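Local structure of putative ABC transporter, periplasmic binding protein, amino acid (2YLN) at residues D136-Y141 against T257-L262; S48-I53 against V252-T257; A160-V165 against K180-Q185; T103-M108 against A168-S173. The protein probably binds L-cystine as the solute receptor of an amino acid ABC transporter and hands it over for import. The protein carries 1 engineered substitution. All blocks are in the same frame, centred on the assembly; numbering follows the deposited sequence. Where two conformers were deposited one is given.

How the interactions relate
From the N terminus, residues 48-53 wait almost the whole length of the chain for their partner, 252-257, so interaction 2 closes the widest loop. Interaction 4 comes next: it joins 103-108 to 168-173 and lies wholly within that span. Interaction 1, 136-141 with 257-262, crosses both interaction 2 and interaction 4. Interaction 3, 160-165 with 180-185, falls inside the spans of interactions 1 and 2 and crosses interaction 4. Interactions 1 and 2 touch, share Thr-257 and both draw one segment from helix 249-264, in the first lobe. Interaction 3 lies in the second lobe, about 35 Å from interaction 1 between centres. Interaction 4 joins the lobes at the ligand.

Interaction 1: residues D136-Y141 against T257-L262; sequences DKSEPY and TAINEL
Ser-138 OG shows how one hydroxyl can be satisfied on both counts and still serve as a packing surface. It donates to Glu-139 O at 2.8 Å, reaching that oxygen from above the carbonyl plane, and it accepts from Leu-242 N of the adjoining strand. Against this polar corner rests the methyl end of Ile-259, its CD1 3.3 Å from Ser-138 OG. The same CD1 approaches Glu-139 O and the edge of the Tyr-141 ring, where CD2 is 4.2 Å away, while the other branch of Ile-259 lies 3.9 Å from Glu-139 CG through its CG2.

Farther out the contact turns polar and watery. Glu-139 bends at its second torsion (chi2 70°) and runs across Asn-260 at about a right angle, Glu-139 CG 3.2 Å from Asn-260 OD1, the carboxylate and amide planes 59° apart. Two waters join these groups: one donates a hydrogen bond to Glu-139 OE1 at 2.8 Å and accepts from Asn-260 ND2, the other donates to Asn-260 OD1 and only weakly to Glu-139 OE2.

Helix 249-264 is thus laid against the loop that follows strand 135-137. Strand 238-245 pairs with that strand, and helix 82-94 meets Ile-259 through Val-90.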
loop_
_atom_site.group_PDB
_atom_site.type_symbol
_atom_site.label_atom_id
_atom_site.label_comp_id
_atom_site.label_asym_id
_atom_site.label_seq_id
_atom_site.Cartn_x
_atom_site.Cartn_y
_atom_site.Cartn_z
ATOM N N ASP A 136 4.170 -11.184 9.615
ATOM C CA ASP A 136 5.536 -10.766 9.440
ATOM C C ASP A 136 5.649 -10.005 8.118
ATOM O O ASP A 136 4.858 -10.160 7.185
ATOM C CB ASP A 136 6.469 -11.991 9.351
ATOM C CG ASP A 136 6.655 -12.690 10.664
ATOM O OD1 ASP A 136 6.629 -12.006 11.707
ATOM O OD2 ASP A 136 6.829 -13.902 10.666
ATOM N N LYS A 137 6.624 -9.100 8.059
ATOM C CA LYS A 137 6.913 -8.255 6.908
ATOM C C LYS A 137 8.354 -8.487 6.473
ATOM O O LYS A 137 9.269 -8.558 7.276
ATOM C CB LYS A 137 6.732 -6.785 7.309
ATOM C CG LYS A 137 6.920 -5.787 6.226
ATOM C CD LYS A 137 6.886 -4.338 6.757
ATOM C CE LYS A 137 8.164 -3.935 7.476
ATOM N NZ LYS A 137 8.136 -2.520 7.960
ATOM N N SER A 138 8.544 -8.631 5.162
ATOM C CA SER A 138 9.898 -8.673 4.604
ATOM C C SER A 138 10.653 -7.380 4.870
ATOM O O SER A 138 10.090 -6.353 5.237
ATOM C CB SER A 138 9.786 -8.861 3.095
ATOM O OG SER A 138 9.328 -7.720 2.403
ATOM N N GLU A 139 11.933 -7.386 4.511
ATOM C CA GLU A 139 12.659 -6.182 4.290
ATOM C C GLU A 139 11.815 -5.235 3.487
ATOM O O GLU A 139 11.244 -5.637 2.475
ATOM C CB GLU A 139 13.915 -6.511 3.452
ATOM C CG GLU A 139 14.733 -5.296 3.044
ATOM C CD GLU A 139 15.441 -4.640 4.167
ATOM O OE1 GLU A 139 15.725 -5.275 5.198
ATOM O OE2 GLU A 139 15.814 -3.433 3.913
ATOM N N PRO A 140 11.736 -3.930 3.864
ATOM C CA PRO A 140 10.924 -3.060 3.074
ATOM C C PRO A 140 11.450 -2.839 1.664
ATOM O O PRO A 140 12.659 -2.742 1.445
ATOM C CB PRO A 140 10.928 -1.748 3.856
ATOM C CG PRO A 140 11.073 -2.213 5.314
ATOM C CD PRO A 140 12.128 -3.355 5.149
ATOM N N TYR A 141 10.524 -2.706 0.739
ATOM C CA TYR A 141 10.809 -2.280 -0.620
ATOM C C TYR A 141 10.557 -0.817 -0.867
ATOM O O TYR A 141 10.934 -0.304 -1.934
ATOM C CB TYR A 141 10.186 -3.179 -1.664
ATOM C CG TYR A 141 8.677 -3.443 -1.527
ATOM C CD1 TYR A 141 7.788 -2.437 -1.584
ATOM C CD2 TYR A 141 8.188 -4.687 -1.340
ATOM C CE1 TYR A 141 6.418 -2.654 -1.503
ATOM C CE2 TYR A 141 6.823 -4.966 -1.305
ATOM C CZ TYR A 141 5.947 -3.908 -1.403
ATOM O OH TYR A 141 4.583 -4.207 -1.376
ATOM N N THR A 257 15.818 -11.650 1.110
ATOM C CA THR A 257 17.068 -11.828 0.356
ATOM C C THR A 257 16.870 -11.332 -1.070
ATOM O O THR A 257 17.724 -10.604 -1.577
ATOM C CB THR A 257 17.483 -13.299 0.406
ATOM O OG1 THR A 257 17.790 -13.699 1.729
ATOM C CG2 THR A 257 18.732 -13.579 -0.431
ATOM N N ALA A 258 15.760 -11.674 -1.720
ATOM C CA ALA A 258 15.493 -11.216 -3.048
ATOM C C ALA A 258 15.403 -9.684 -3.088
ATOM O O ALA A 258 15.932 -9.043 -4.002
ATOM C CB ALA A 258 14.218 -11.868 -3.590
ATOM N N ILE A 259 14.639 -9.087 -2.179
ATOM C CA ILE A 259 14.501 -7.655 -2.091
ATOM C C ILE A 259 15.859 -6.992 -1.880
ATOM O O ILE A 259 16.162 -5.978 -2.599
ATOM C CB ILE A 259 13.476 -7.281 -1.018
ATOM C CG1 ILE A 259 12.068 -7.643 -1.483
ATOM C CG2 ILE A 259 13.551 -5.761 -0.680
ATOM C CD1 ILE A 259 11.041 -7.642 -0.385
ATOM N N ASN A 260 16.718 -7.517 -1.038
ATOM C CA ASN A 260 18.044 -6.946 -0.867
ATOM C C ASN A 260 18.844 -6.997 -2.131
ATOM O O ASN A 260 19.660 -6.107 -2.389
ATOM C CB ASN A 260 18.745 -7.625 0.306
ATOM C CG ASN A 260 18.202 -7.193 1.631
ATOM O OD1 ASN A 260 17.590 -6.153 1.769
ATOM N ND2 ASN A 260 18.449 -8.026 2.661
ATOM N N GLU A 261 18.762 -8.059 -2.889
ATOM C CA GLU A 261 19.491 -8.112 -4.165
ATOM C C GLU A 261 18.948 -7.141 -5.191
ATOM O O GLU A 261 19.675 -6.547 -5.977
ATOM C CB GLU A 261 19.511 -9.548 -4.658
ATOM C CG GLU A 261 20.201 -9.827 -5.926
ATOM C CD GLU A 261 21.525 -9.385 -6.055
ATOM O OE1 GLU A 261 22.260 -9.586 -5.080
ATOM O OE2 GLU A 261 21.839 -8.836 -7.166
ATOM N N LEU A 262 17.623 -6.979 -5.232
ATOM C CA LEU A 262 17.015 -5.989 -6.128
ATOM C C LEU A 262 17.413 -4.562 -5.731
ATOM O O LEU A 262 17.530 -3.699 -6.597
ATOM C CB LEU A 262 15.517 -6.111 -6.120
ATOM C CG LEU A 262 15.004 -7.438 -6.703
ATOM C CD1 LEU A 262 13.509 -7.602 -6.387
ATOM C CD2 LEU A 262 15.279 -7.563 -8.188
HETATM O O HOH W 1 16.592 -7.958 5.252
HETATM O O HOH W 2 18.827 -4.124 3.252
#

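Interaction 2: residues S48-I53 against V252-T257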
loop_
_atom_site.group_PDB
_atom_site.type_symbol
_atom_site.label_atom_id
_atom_site.label_comp_id
_atom_site.label_asym_id
_atom_site.label_seq_id
_atom_site.Cartn_x
_atom_site.Cartn_y
_atom_site.Cartn_z
ATOM N N SER A 48 3.350 -25.879 1.954
ATOM C CA SER A 48 3.653 -24.646 2.633
ATOM C C SER A 48 4.293 -23.648 1.661
ATOM O O SER A 48 4.800 -23.998 0.573
ATOM C CB SER A 48 4.605 -24.862 3.780
ATOM O OG SER A 48 5.871 -25.265 3.254
ATOM N N LEU A 49 4.326 -22.399 2.082
ATOM C CA LEU A 49 4.910 -21.386 1.247
ATOM C C LEU A 49 6.384 -21.658 1.009
ATOM O O LEU A 49 6.831 -21.521 -0.099
ATOM C CB LEU A 49 4.650 -20.048 1.954
ATOM C CG LEU A 49 5.172 -18.834 1.228
ATOM C CD1 LEU A 49 4.671 -18.702 -0.201
ATOM C CD2 LEU A 49 4.765 -17.596 2.034
ATOM N N ILE A 50 7.123 -22.043 2.041
ATOM C CA ILE A 50 8.558 -22.315 1.818
ATOM C C ILE A 50 8.729 -23.503 0.930
ATOM O O ILE A 50 9.630 -23.524 0.135
ATOM C CB ILE A 50 9.331 -22.418 3.135
ATOM C CG1 ILE A 50 10.836 -22.509 2.911
ATOM C CG2 ILE A 50 8.891 -23.654 3.980
ATOM C CD1 ILE A 50 11.450 -21.336 2.201
ATOM N N GLU A 51 7.896 -24.558 1.066
ATOM C CA GLU A 51 7.998 -25.675 0.151
ATOM C C GLU A 51 7.883 -25.176 -1.281
ATOM O O GLU A 51 8.579 -25.617 -2.183
ATOM C CB GLU A 51 6.920 -26.733 0.452
ATOM C CG GLU A 51 6.936 -27.958 -0.467
ATOM C CD GLU A 51 5.801 -28.914 -0.287
ATOM O OE1 GLU A 51 5.063 -28.842 0.702
ATOM O OE2 GLU A 51 5.629 -29.796 -1.195
ATOM N N ARG A 52 6.866 -24.334 -1.545
ATOM C CA ARG A 52 6.673 -23.840 -2.920
ATOM C C ARG A 52 7.758 -22.899 -3.372
ATOM O O ARG A 52 8.089 -22.871 -4.589
ATOM C CB ARG A 52 5.276 -23.195 -3.063
ATOM C CG ARG A 52 4.200 -24.318 -3.067
ATOM C CD ARG A 52 2.782 -23.792 -3.111
ATOM N NE ARG A 52 2.364 -23.317 -1.757
ATOM C CZ ARG A 52 2.011 -22.074 -1.419
ATOM N NH1 ARG A 52 2.088 -21.131 -2.306
ATOM N NH2 ARG A 52 1.567 -21.796 -0.209
ATOM N N ILE A 53 8.345 -22.138 -2.477
ATOM C CA ILE A 53 9.474 -21.331 -2.876
ATOM C C ILE A 53 10.654 -22.262 -3.212
ATOM O O ILE A 53 11.290 -22.084 -4.202
ATOM C CB ILE A 53 9.835 -20.237 -1.813
ATOM C CG1 ILE A 53 8.668 -19.223 -1.711
ATOM C CG2 ILE A 53 11.229 -19.611 -2.067
ATOM C CD1 ILE A 53 8.748 -18.296 -0.464
ATOM N N VAL A 252 9.914 -15.707 4.589
ATOM C CA VAL A 252 10.241 -14.291 4.762
ATOM C C VAL A 252 11.703 -14.043 4.416
ATOM O O VAL A 252 12.028 -13.051 3.764
ATOM C CB VAL A 252 9.898 -13.832 6.185
ATOM C CG1 VAL A 252 10.382 -12.405 6.411
ATOM C CG2 VAL A 252 8.361 -13.899 6.421
ATOM N N ALA A 253 12.588 -14.907 4.927
ATOM C CA ALA A 253 14.023 -14.733 4.635
ATOM C C ALA A 253 14.276 -14.785 3.149
ATOM O O ALA A 253 15.098 -14.007 2.648
ATOM C CB ALA A 253 14.843 -15.817 5.368
ATOM N N LYS A 254 13.604 -15.666 2.403
ATOM C CA LYS A 254 13.768 -15.722 0.944
ATOM C C LYS A 254 13.292 -14.424 0.294
ATOM O O LYS A 254 13.964 -13.847 -0.579
ATOM C CB LYS A 254 13.007 -16.928 0.369
ATOM C CG LYS A 254 13.570 -18.258 0.793
ATOM C CD LYS A 254 14.849 -18.554 0.116
ATOM C CE LYS A 254 15.505 -19.853 0.560
ATOM N NZ LYS A 254 16.492 -20.255 -0.462
ATOM N N PHE A 255 12.128 -13.895 0.709
ATOM C CA PHE A 255 11.645 -12.647 0.191
ATOM C C PHE A 255 12.618 -11.519 0.488
ATOM O O PHE A 255 12.898 -10.718 -0.427
ATOM C CB PHE A 255 10.267 -12.320 0.761
ATOM C CG PHE A 255 9.124 -13.209 0.270
ATOM C CD1 PHE A 255 9.002 -13.688 -0.990
ATOM C CD2 PHE A 255 8.122 -13.514 1.132
ATOM C CE1 PHE A 255 7.922 -14.447 -1.336
ATOM C CE2 PHE A 255 7.056 -14.263 0.756
ATOM C CZ PHE A 255 6.980 -14.745 -0.498
ATOM N N SER A 256 13.113 -11.413 1.719
ATOM C CA SER A 256 14.003 -10.350 2.054
ATOM C C SER A 256 15.313 -10.434 1.305
ATOM O O SER A 256 15.862 -9.396 0.903
ATOM C CB SER A 256 14.255 -10.354 3.530
ATOM O OG SER A 256 13.044 -10.015 4.230
ATOM N N THR A 257 15.818 -11.650 1.110
ATOM C CA THR A 257 17.068 -11.828 0.356
ATOM C C THR A 257 16.870 -11.332 -1.070
ATOM O O THR A 257 17.724 -10.604 -1.577
ATOM C CB THR A 257 17.483 -13.299 0.406
ATOM O OG1 THR A 257 17.790 -13.699 1.729
ATOM C CG2 THR A 257 18.732 -13.579 -0.431
#
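Ile-53 overlaps two neighbours on the facing helix at once, one with each branch. Its CG2 lies 3.9 Å from Lys-254 CG, the two side chains sliding past each other in opposite directions, and its CD1 reaches Phe-255 obliquely, 4.0 Å from CZ. The first torsion of Ile-53 (chi1 -65°) sets CG1 beside the backbone N and CG2 opposite it, which spreads the two branches over both partners. Leu-49, one turn earlier, adds its CD2 at 4.2 Å from Phe-255 CE2.

Lys-254 is a good example of a charged residue used for its carbon chain. Beyond CG the chain bends (chi2 -73°) and carries the amine away from helix 49-53, while CG stays behind against Ile-53 and, at 4.0 Å, against Ile-50 CD1, which crosses it at about a right angle. Apolar interactions therefore carry the interface, and no hydrogen bond spans it. Helix 49-53 begins cleanly: Ser-48 is its N-cap, with OG accepting from Glu-51 N at 3.1 Å.

The contact joins the N-terminal helix to one near the C terminus. Phe-255 and Leu-49 also lean on Val-244 of strand 238-245, and Phe-255 on Val-90 and Leu-94 of helix 82-94. With segment axes 10.7 Å apart and inclined at 47°, this is plain helix-on-helix packing over a sheet, typical of the alpha/beta lobes of periplasmic binding proteins.

Interaction 3: residues A160-V165 against K180-Q185; sequences ADIKGV and KAAGAQ
With chi1 at 72°, Ile-162 holds CG1 between its own backbone N and carbonyl carbon, which brings CG1 to 3.8 Å from Ala-182 CB and CD1 to 4.1 Å from Ala-184 CB. Two glycines with positive phi do the corresponding work for the backbones. Gly-164 (phi 74°) is the third residue of the type II turn from Ile-162 to Val-165, and Gly-183 (phi 79°) ends helix 174-181 in a Schellman motif. Because Gly-183 carries no side chain, Lys-163 can lie close over it, CG 3.8 Å from Gly-183 O, before its extended chain leads away.

The turn and the helix end are then tied by Gly-164 N, which donates almost straight to Gly-183 O at 2.8 Å. One step on, Gln-185 N donates to Val-165 O at 3.0 Å, where the parallel pairing of strands 166-169 and 185-188 begins; both donors stand above the acceptor's carbonyl plane. Between them Ala-184 CA makes a C-H...O contact with Ile-162 O, 3.3 Å.

The two hydrogen bonds are backbone to backbone. Side chains contribute small apolar contacts, so the match depends chiefly on main-chain shape, helped by two glycines, one just ahead of the first strand of this beta-alpha-beta unit, the other where its helix gives way to the second strand.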
loop_
_atom_site.group_PDB
_atom_site.type_symbol
_atom_site.label_atom_id
_atom_site.label_comp_id
_atom_site.label_asym_id
_atom_site.label_seq_id
_atom_site.Cartn_x
_atom_site.Cartn_y
_atom_site.Cartn_z
ATOM N N ALA A 160 -5.211 17.171 13.605
ATOM C CA ALA A 160 -5.936 17.647 14.762
ATOM C C ALA A 160 -7.276 18.329 14.509
ATOM O O ALA A 160 -7.985 18.647 15.442
ATOM C CB ALA A 160 -5.060 18.577 15.588
ATOM N N ASP A 161 -7.534 18.644 13.259
ATOM C CA ASP A 161 -8.703 19.414 12.859
ATOM C C ASP A 161 -9.836 18.525 12.297
ATOM O O ASP A 161 -10.870 19.038 11.871
ATOM C CB ASP A 161 -8.348 20.466 11.837
ATOM C CG ASP A 161 -7.465 21.551 12.341
ATOM O OD1 ASP A 161 -7.325 21.662 13.559
ATOM O OD2 ASP A 161 -6.994 22.310 11.483
ATOM N N ILE A 162 -9.629 17.226 12.303
ATOM C CA ILE A 162 -10.615 16.364 11.712
ATOM C C ILE A 162 -11.581 15.720 12.658
ATOM O O ILE A 162 -12.441 14.932 12.267
ATOM C CB ILE A 162 -10.007 15.356 10.727
ATOM C CG1 ILE A 162 -9.204 14.243 11.469
ATOM C CG2 ILE A 162 -9.241 16.126 9.593
ATOM C CD1 ILE A 162 -8.709 13.204 10.502
ATOM N N LYS A 163 -11.505 16.038 13.942
ATOM C CA LYS A 163 -12.440 15.523 14.904
ATOM C C LYS A 163 -13.830 15.982 14.462
ATOM O O LYS A 163 -14.129 17.200 14.253
ATOM C CB LYS A 163 -12.148 16.016 16.343
ATOM C CG LYS A 163 -13.029 15.282 17.339
ATOM C CD LYS A 163 -12.697 15.700 18.775
ATOM C CE LYS A 163 -13.675 15.036 19.761
ATOM N NZ LYS A 163 -13.424 15.477 21.183
ATOM N N GLY A 164 -14.718 15.009 14.348
ATOM C CA GLY A 164 -16.061 15.304 13.941
ATOM C C GLY A 164 -16.308 15.652 12.493
ATOM O O GLY A 164 -17.433 15.879 12.121
ATOM N N VAL A 165 -15.275 15.609 11.665
ATOM C CA VAL A 165 -15.357 15.956 10.310
ATOM C C VAL A 165 -15.510 14.708 9.449
ATOM O O VAL A 165 -14.890 13.687 9.688
ATOM C CB VAL A 165 -14.072 16.722 9.921
ATOM C CG1 VAL A 165 -13.988 16.975 8.463
ATOM C CG2 VAL A 165 -13.936 18.049 10.711
ATOM N N LYS A 180 -10.168 7.316 12.454
ATOM C CA LYS A 180 -11.001 6.935 13.598
ATOM C C LYS A 180 -10.398 7.398 14.905
ATOM O O LYS A 180 -11.101 7.976 15.753
ATOM C CB LYS A 180 -11.216 5.415 13.577
ATOM C CG LYS A 180 -12.043 4.821 14.664
ATOM C CD LYS A 180 -12.180 3.246 14.497
ATOM C CE LYS A 180 -12.775 2.486 15.816
ATOM N NZ LYS A 180 -12.926 3.351 17.057
ATOM N N ALA A 181 -9.118 7.124 15.109
ATOM C CA ALA A 181 -8.428 7.521 16.343
ATOM C C ALA A 181 -8.451 9.023 16.551
ATOM O O ALA A 181 -8.429 9.455 17.702
ATOM C CB ALA A 181 -6.984 6.984 16.314
ATOM N N ALA A 182 -8.459 9.803 15.435
ATOM C CA ALA A 182 -8.477 11.245 15.447
ATOM C C ALA A 182 -9.881 11.760 15.690
ATOM O O ALA A 182 -10.080 12.987 15.764
ATOM C CB ALA A 182 -7.924 11.810 14.147
ATOM N N GLY A 183 -10.864 10.909 15.861
ATOM C CA GLY A 183 -12.231 11.296 16.138
ATOM C C GLY A 183 -13.021 11.744 14.950
ATOM O O GLY A 183 -14.096 12.369 15.086
ATOM N N ALA A 184 -12.565 11.401 13.739
ATOM C CA ALA A 184 -13.274 11.802 12.535
ATOM C C ALA A 184 -14.566 10.989 12.396
ATOM O O ALA A 184 -14.766 9.921 12.979
ATOM C CB ALA A 184 -12.392 11.539 11.302
ATOM N N GLN A 185 -15.469 11.507 11.616
ATOM C CA GLN A 185 -16.605 10.741 11.241
ATOM C C GLN A 185 -16.237 10.123 9.904
ATOM O O GLN A 185 -16.050 10.825 8.903
ATOM C CB GLN A 185 -17.806 11.630 11.094
ATOM C CG GLN A 185 -18.900 10.825 10.459
ATOM C CD GLN A 185 -19.252 9.616 11.283
ATOM O OE1 GLN A 185 -19.687 9.776 12.394
ATOM N NE2 GLN A 185 -19.032 8.359 10.735
#

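Interaction 4: residues T103-M108 against A168-S173. With CYS (cysteine), chain B; CYS (cysteine), chain C.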
loop_
_atom_site.group_PDB
_atom_site.type_symbol
_atom_site.label_atom_id
_atom_site.label_comp_id
_atom_site.label_asym_id
_atom_site.label_seq_id
_atom_site.Cartn_x
_atom_site.Cartn_y
_atom_site.Cartn_z
ATOM N N THR A 103 -8.074 -7.669 -4.996
ATOM C CA THR A 103 -8.861 -7.729 -3.754
ATOM C C THR A 103 -9.207 -6.342 -3.272
ATOM O O THR A 103 -8.311 -5.480 -3.217
ATOM C CB THR A 103 -8.108 -8.524 -2.711
ATOM O OG1 THR A 103 -7.829 -9.841 -3.219
ATOM C CG2 THR A 103 -8.848 -8.650 -1.399
ATOM N N GLN A 104 -10.453 -6.110 -2.839
ATOM C CA GLN A 104 -10.838 -4.872 -2.176
ATOM C C GLN A 104 -9.982 -4.655 -0.949
ATOM O O GLN A 104 -9.745 -5.588 -0.159
ATOM C CB GLN A 104 -12.308 -4.927 -1.753
ATOM C CG GLN A 104 -13.295 -4.990 -2.874
ATOM C CD GLN A 104 -13.213 -3.865 -3.883
ATOM O OE1 GLN A 104 -12.952 -4.070 -5.119
ATOM N NE2 GLN A 104 -13.400 -2.693 -3.430
ATOM N N TRP A 105 -9.606 -3.407 -0.687
ATOM C CA TRP A 105 -8.751 -3.137 0.452
ATOM C C TRP A 105 -9.313 -3.685 1.743
ATOM O O TRP A 105 -8.619 -4.313 2.538
ATOM C CB TRP A 105 -8.390 -1.623 0.631
ATOM C CG TRP A 105 -7.590 -1.560 1.871
ATOM C CD1 TRP A 105 -8.048 -1.341 3.145
ATOM C CD2 TRP A 105 -6.304 -2.132 2.075
ATOM N NE1 TRP A 105 -7.140 -1.697 4.082
ATOM C CE2 TRP A 105 -6.073 -2.245 3.433
ATOM C CE3 TRP A 105 -5.320 -2.646 1.194
ATOM C CZ2 TRP A 105 -4.976 -2.845 3.953
ATOM C CZ3 TRP A 105 -4.209 -3.232 1.724
ATOM C CH2 TRP A 105 -4.062 -3.367 3.057
ATOM N N ASP A 106 -10.608 -3.459 2.014
ATOM C CA ASP A 106 -11.157 -3.865 3.281
ATOM C C ASP A 106 -11.302 -5.326 3.457
ATOM O O ASP A 106 -11.624 -5.798 4.563
ATOM C CB ASP A 106 -12.435 -3.066 3.585
ATOM C CG ASP A 106 -12.163 -1.587 3.980
ATOM O OD1 ASP A 106 -11.131 -1.320 4.560
ATOM O OD2 ASP A 106 -12.970 -0.752 3.717
ATOM N N SER A 107 -10.990 -6.119 2.454
ATOM C CA SER A 107 -10.917 -7.563 2.476
ATOM C C SER A 107 -9.466 -8.087 2.521
ATOM O O SER A 107 -9.255 -9.297 2.566
ATOM C CB SER A 107 -11.625 -8.202 1.294
ATOM O OG SER A 107 -13.012 -7.895 1.310
ATOM N N MET A 108 -8.483 -7.189 2.399
ATOM C CA MET A 108 -7.113 -7.618 2.116
ATOM C C MET A 108 -6.464 -8.390 3.256
ATOM O O MET A 108 -5.994 -9.506 3.077
ATOM C CB MET A 108 -6.270 -6.419 1.716
ATOM C CG MET A 108 -4.920 -6.811 1.160
ATOM S SD MET A 108 -5.013 -7.462 -0.554
ATOM C CE MET A 108 -5.371 -5.914 -1.429
ATOM N N ALA A 168 -13.295 10.663 4.354
ATOM C CA ALA A 168 -13.546 9.508 3.478
ATOM C C ALA A 168 -12.335 8.563 3.498
ATOM O O ALA A 168 -11.254 9.019 3.244
ATOM C CB ALA A 168 -13.858 9.961 2.128
ATOM N N GLN A 169 -12.546 7.324 3.868
ATOM C CA GLN A 169 -11.463 6.356 3.962
ATOM C C GLN A 169 -11.919 4.956 3.684
ATOM O O GLN A 169 -13.095 4.626 3.916
ATOM C CB GLN A 169 -10.886 6.312 5.395
ATOM C CG GLN A 169 -10.457 7.626 6.008
ATOM C CD GLN A 169 -9.190 8.297 5.462
ATOM O OE1 GLN A 169 -8.936 9.428 5.864
ATOM N NE2 GLN A 169 -8.422 7.619 4.609
ATOM N N SER A 170 -11.011 4.109 3.254
ATOM C CA SER A 170 -11.156 2.708 3.439
ATOM C C SER A 170 -11.040 2.399 4.943
ATOM O O SER A 170 -10.119 2.859 5.609
ATOM C CB SER A 170 -10.159 1.903 2.619
ATOM O OG SER A 170 -8.822 2.212 2.999
ATOM N N LEU A 171 -12.021 1.702 5.517
ATOM C CA LEU A 171 -12.147 1.637 6.974
ATOM C C LEU A 171 -11.010 0.958 7.690
ATOM O O LEU A 171 -10.679 1.300 8.821
ATOM C CB LEU A 171 -13.422 1.024 7.388
ATOM C CG LEU A 171 -14.669 1.734 6.939
ATOM C CD1 LEU A 171 -15.870 0.945 7.529
ATOM C CD2 LEU A 171 -14.644 3.234 7.266
ATOM N N THR A 172 -10.449 -0.083 7.066
ATOM C CA THR A 172 -9.464 -0.936 7.730
ATOM C C THR A 172 -8.049 -0.573 7.357
ATOM O O THR A 172 -7.114 -1.205 7.850
ATOM C CB THR A 172 -9.682 -2.434 7.366
ATOM O OG1 THR A 172 -9.299 -2.625 6.004
ATOM C CG2 THR A 172 -11.128 -2.874 7.639
ATOM N N SER A 173 -7.848 0.424 6.502
ATOM C CA SER A 173 -6.482 0.856 6.193
ATOM C C SER A 173 -5.871 1.504 7.389
ATOM O O SER A 173 -6.561 1.984 8.298
ATOM C CB SER A 173 -6.476 1.783 4.956
ATOM O OG SER A 173 -7.186 2.957 5.234
HETATM N N CYS B . -1.063 1.607 3.537
HETATM C CA CYS B . -2.354 0.902 3.678
HETATM C C CYS B . -2.373 0.049 4.947
HETATM O O CYS B . -1.271 -0.401 5.329
HETATM C CB CYS B . -2.616 -0.006 2.473
HETATM S SG CYS B . -2.742 0.871 0.916
HETATM O OXT CYS B . -3.477 -0.171 5.482
HETATM N N CYS C . -5.659 2.101 -1.618
HETATM C CA CYS C . -6.547 2.004 -0.434
HETATM C C CYS C . -6.877 3.436 0.024
HETATM O O CYS C . -6.409 4.385 -0.658
HETATM C CB CYS C . -5.857 1.254 0.674
HETATM S SG CYS C . -4.366 2.161 1.275
HETATM O OXT CYS C . -7.579 3.518 1.013
HETATM O O HOH W 3 -7.525 -5.116 5.038
#
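The indole of Trp-105 is layered on both faces. Met-108 CB and a water lie toward the rim on one side; on the other are the two bound cysteines, CB of the chain B residue 3.6 Å above the plane and CB of the chain C residue 3.3 Å. Thr-172 C sits at the edge, in the ring plane. The two cysteine sulfurs, SG of chain B and SG of chain C, are 2.1 Å apart, a disulfide distance, consistent with the pair being one cystine.

Next to the tryptophan, Asp-106 accepts three hydrogen bonds from the type I turn that runs from Ser-170 to Ser-173. Its OD1 takes Thr-172 OG1 at 2.7 Å on the anti lone pair and Thr-172 N at 2.9 Å from above the carboxylate plane. A chi1 of 71° puts Thr-172 OG1 between its backbone N and carbonyl carbon, so hydroxyl and N-H meet the same oxygen. Asp-106 OD2 offers the syn lone pair to Leu-171 N at 3.2 Å, a less straight bond. Gripped at both oxygens, the carboxylate can hardly rotate, and the N-H groups of the turn probably stabilise its negative charge. The water on the indole face donates to Trp-105 O and Thr-172 OG1, adding a second bridge.

In the conformer given, Ser-170 OG donates at 2.7 Å to OXT of the chain C cysteine, while Ser-173 caps helix 174-181 through Gly-176 N. Glu-64 and Asn-209 also bond one cysteine, Gln-123, Arg-131 and Asn-174 the other. A ligand held between two lobes, with direct bonds across the mouth, is typical of the closed cleft of a family 3 solute-binding protein.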